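PDB 6FM8: RNA polymerase II-associated protein 3 from Homo sapiens, which probably acts as a flexible scaffold that couples the chaperone HSP90 to the R2TP co-chaperone complex, this fragment being its C-terminal region. Local coordinates for residues Gln18-Leu23 and Gln41-Leu46. Sequence-based numbering, arbitrary orientation. Where two conformers were deposited one is given.
Sequences QIVKIL and QRLSEL
Val20 and Leu43 face each other, CA to CA 7.6 Å, where the helical segments 18-23 and 41-46 run antiparallel at 154°, their axes a wide 11.2 Å apart. Leu43 is the one residue of its segment that makes the contact: its CD1 methyl meets three residues of segment 18-23. Leu23 comes closest, its CD1 3.5 Å from Leu43 CD1, a close fit for two methyls, and the two leucine side chains lie roughly perpendicular. Val20 presents CG2 at 4.0 Å from Leu43 CD1, the two side chains passing in opposing directions. With this branch anti to its carbonyl carbon, beside the backbone N (CG1 at chi1 164°), Val20 turns CG2 to the leucine. Ile19 touches the same methyl more loosely through CG2, at 4.4 Å. Positions 19, 20 and 23 thus form an aliphatic patch, about one helical turn long, against which the Leu43 methyl rests. Leu23 also packs on Ile39 and Leu40, earlier on helix 34-48, while Leu46 touches Leu2 and Gln8 in the N-terminal loops. Beside the contact, Ser44 OG donates to Gln41 O three residues earlier (2.7 Å), engaging the hydroxyl within its own helix. The contact therefore joins the two antiparallel helices of this small helical hairpin by apolar, van der Waals contact at the surface, through a modest 124 Å², both sides summed, centred on one leucine.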
ATOM      1  N   GLN A  18      -3.326  -7.679  -2.483  1.00 19.32           N
ATOM      2  CA  GLN A  18      -3.246  -8.542  -1.307  1.00 18.21           C
ATOM      3  C   GLN A  18      -2.638  -7.835  -0.111  1.00 20.14           C
ATOM      4  O   GLN A  18      -3.167  -7.941   0.996  1.00 20.02           O
ATOM      5  CB  GLN A  18      -2.450  -9.800  -1.628  1.00 19.72           C
ATOM      6  CG  GLN A  18      -3.272 -10.793  -2.413  1.00 28.84           C
ATOM      7  CD  GLN A  18      -2.446 -11.984  -2.765  1.00 42.03           C
ATOM      8  OE1 GLN A  18      -1.889 -12.640  -1.889  1.00 33.40           O
ATOM      9  NE2 GLN A  18      -2.360 -12.295  -4.050  1.00 41.39           N
ATOM     10  N   ILE A  19      -1.522  -7.142  -0.316  1.00 17.05           N
ATOM     11  CA  ILE A  19      -0.866  -6.454   0.804  1.00 17.17           C
ATOM     12  C   ILE A  19      -1.736  -5.274   1.309  1.00 19.18           C
ATOM     13  O   ILE A  19      -1.767  -5.049   2.507  1.00 18.27           O
ATOM     14  CB  ILE A  19       0.600  -6.025   0.543  1.00 19.83           C
ATOM     15  CG1 ILE A  19       1.319  -5.718   1.884  1.00 20.65           C
ATOM     16  CG2 ILE A  19       0.703  -4.831  -0.410  1.00 19.22           C
ATOM     17  CD1 ILE A  19       1.365  -6.874   2.864  1.00 25.99           C
ATOM     18  N   VAL A  20      -2.491  -4.591   0.424  1.00 18.09           N
ATOM     19  CA  VAL A  20      -3.369  -3.496   0.872  1.00 18.03           C
ATOM     20  C   VAL A  20      -4.448  -4.081   1.802  1.00 21.00           C
ATOM     21  O   VAL A  20      -4.674  -3.549   2.891  1.00 20.55           O
ATOM     22  CB  VAL A  20      -3.953  -2.697  -0.326  1.00 21.74           C
ATOM     23  CG1 VAL A  20      -5.145  -1.828   0.100  1.00 21.40           C
ATOM     24  CG2 VAL A  20      -2.872  -1.842  -0.968  1.00 21.98           C
ATOM     25  N   LYS A  21      -5.047  -5.216   1.408  1.00 20.91           N
ATOM     26  CA  LYS A  21      -6.054  -5.934   2.191  1.00 20.52           C
ATOM     27  C   LYS A  21      -5.494  -6.345   3.555  1.00 22.08           C
ATOM     28  O   LYS A  21      -6.133  -6.059   4.558  1.00 21.49           O
ATOM     29  CB  LYS A  21      -6.580  -7.170   1.413  1.00 24.35           C
ATOM     30  CG  LYS A  21      -7.654  -7.960   2.145  1.00 35.36           C
ATOM     31  N   ILE A  22      -4.302  -6.985   3.591  1.00 19.75           N
ATOM     32  CA  ILE A  22      -3.628  -7.424   4.821  1.00 19.48           C
ATOM     33  C   ILE A  22      -3.377  -6.220   5.757  1.00 21.26           C
ATOM     34  O   ILE A  22      -3.705  -6.274   6.941  1.00 19.75           O
ATOM     35  CB  ILE A  22      -2.309  -8.148   4.452  1.00 22.52           C
ATOM     36  CG1 ILE A  22      -2.608  -9.582   3.968  1.00 22.15           C
ATOM     37  CG2 ILE A  22      -1.351  -8.165   5.647  1.00 24.00           C
ATOM     38  CD1 ILE A  22      -1.503 -10.190   3.072  1.00 26.97           C
ATOM     39  N   LEU A  23      -2.828  -5.137   5.199  1.00 19.62           N
ATOM     40  CA  LEU A  23      -2.511  -3.932   5.955  1.00 18.40           C
ATOM     41  C   LEU A  23      -3.785  -3.236   6.466  1.00 22.62           C
ATOM     42  O   LEU A  23      -3.800  -2.747   7.587  1.00 20.64           O
ATOM     43  CB  LEU A  23      -1.709  -2.967   5.070  1.00 17.68           C
ATOM     44  CG  LEU A  23      -0.204  -3.299   4.926  1.00 21.81           C
ATOM     45  CD1 LEU A  23       0.392  -2.524   3.806  1.00 22.97           C
ATOM     46  CD2 LEU A  23       0.558  -3.014   6.194  1.00 23.87           C
ATOM     47  N   GLN A  41      -1.240   5.056   3.208  1.00 18.86           N
ATOM     48  CA  GLN A  41      -1.255   6.328   2.487  1.00 20.28           C
ATOM     49  C   GLN A  41      -0.212   6.316   1.363  1.00 23.24           C
ATOM     50  O   GLN A  41      -0.526   6.728   0.255  1.00 23.26           O
ATOM     51  CB  GLN A  41      -1.012   7.509   3.449  1.00 22.69           C
ATOM     52  CG  GLN A  41      -2.153   8.516   3.502  1.00 52.77           C
ATOM     53  CD  GLN A  41      -2.218   9.398   2.275  1.00 83.04           C
ATOM     54  OE1 GLN A  41      -1.281  10.141   1.957  1.00 81.67           O
ATOM     55  NE2 GLN A  41      -3.336   9.344   1.564  1.00 78.42           N
ATOM     56  N   ARG A  42       0.999   5.787   1.622  1.00 20.61           N
ATOM     57  CA  ARG A  42       2.046   5.698   0.591  1.00 20.32           C
ATOM     58  C   ARG A  42       1.609   4.736  -0.542  1.00 23.47           C
ATOM     59  O   ARG A  42       1.838   5.014  -1.723  1.00 21.43           O
ATOM     60  CB  ARG A  42       3.379   5.217   1.187  1.00 22.40           C
ATOM     61  CG  ARG A  42       4.183   6.270   1.935  1.00 32.69           C
ATOM     62  CD  ARG A  42       5.610   5.790   2.155  1.00 34.86           C
ATOM     63  N   LEU A  43       0.960   3.617  -0.184  1.00 20.22           N
ATOM     64  CA  LEU A  43       0.491   2.661  -1.195  1.00 20.97           C
ATOM     65  C   LEU A  43      -0.605   3.295  -2.092  1.00 24.48           C
ATOM     66  O   LEU A  43      -0.613   3.082  -3.315  1.00 23.51           O
ATOM     67  CB  LEU A  43      -0.024   1.370  -0.535  1.00 20.43           C
ATOM     68  CG  LEU A  43       1.070   0.477   0.045  1.00 24.02           C
ATOM     69  CD1 LEU A  43       0.466  -0.605   0.899  1.00 23.45           C
ATOM     70  CD2 LEU A  43       1.920  -0.142  -1.060  1.00 24.31           C
ATOM     71  N   SER A  44      -1.484   4.102  -1.489  1.00 22.07           N
ATOM     72  CA  SER A  44      -2.570   4.789  -2.221  1.00 22.74           C
ATOM     73  C   SER A  44      -2.005   5.829  -3.208  1.00 30.41           C
ATOM     74  O   SER A  44      -2.658   6.104  -4.214  1.00 29.36           O
ATOM     75  CB  SER A  44      -3.561   5.440  -1.261  1.00 27.78           C
ATOM     76  OG  SER A  44      -3.065   6.658  -0.732  1.00 34.50           O
ATOM     77  N   GLU A  45      -0.795   6.383  -2.923  1.00 29.96           N
ATOM     78  CA  GLU A  45      -0.111   7.366  -3.770  0.56 31.29           C
ATOM     79  C   GLU A  45       0.446   6.689  -5.015  1.00 39.09           C
ATOM     80  O   GLU A  45       0.493   7.303  -6.080  1.00 39.63           O
ATOM     81  CB  GLU A  45       1.030   8.058  -2.998  0.56 32.70           C
ATOM     82  CG  GLU A  45       0.570   9.050  -1.941  0.56 42.39           C
ATOM     83  CD  GLU A  45       1.638   9.563  -0.992  0.56 62.41           C
ATOM     84  OE1 GLU A  45       2.843   9.496  -1.332  0.56 57.70           O
ATOM     85  OE2 GLU A  45       1.260  10.052   0.097  0.56 57.60           O
ATOM     86  N   LEU A  46       0.874   5.414  -4.881  1.00 39.70           N
ATOM     87  CA  LEU A  46       1.409   4.621  -5.994  1.00 42.08           C
ATOM     88  C   LEU A  46       0.296   4.269  -6.952  1.00 52.73           C
ATOM     89  O   LEU A  46       0.484   4.316  -8.170  1.00 53.52           O
ATOM     90  CB  LEU A  46       2.073   3.323  -5.501  1.00 42.37           C
ATOM     91  CG  LEU A  46       3.284   3.460  -4.610  1.00 47.88           C
ATOM     92  CD1 LEU A  46       3.558   2.160  -3.893  1.00 48.08           C
ATOM     93  CD2 LEU A  46       4.504   3.946  -5.393  1.00 51.11           C
TER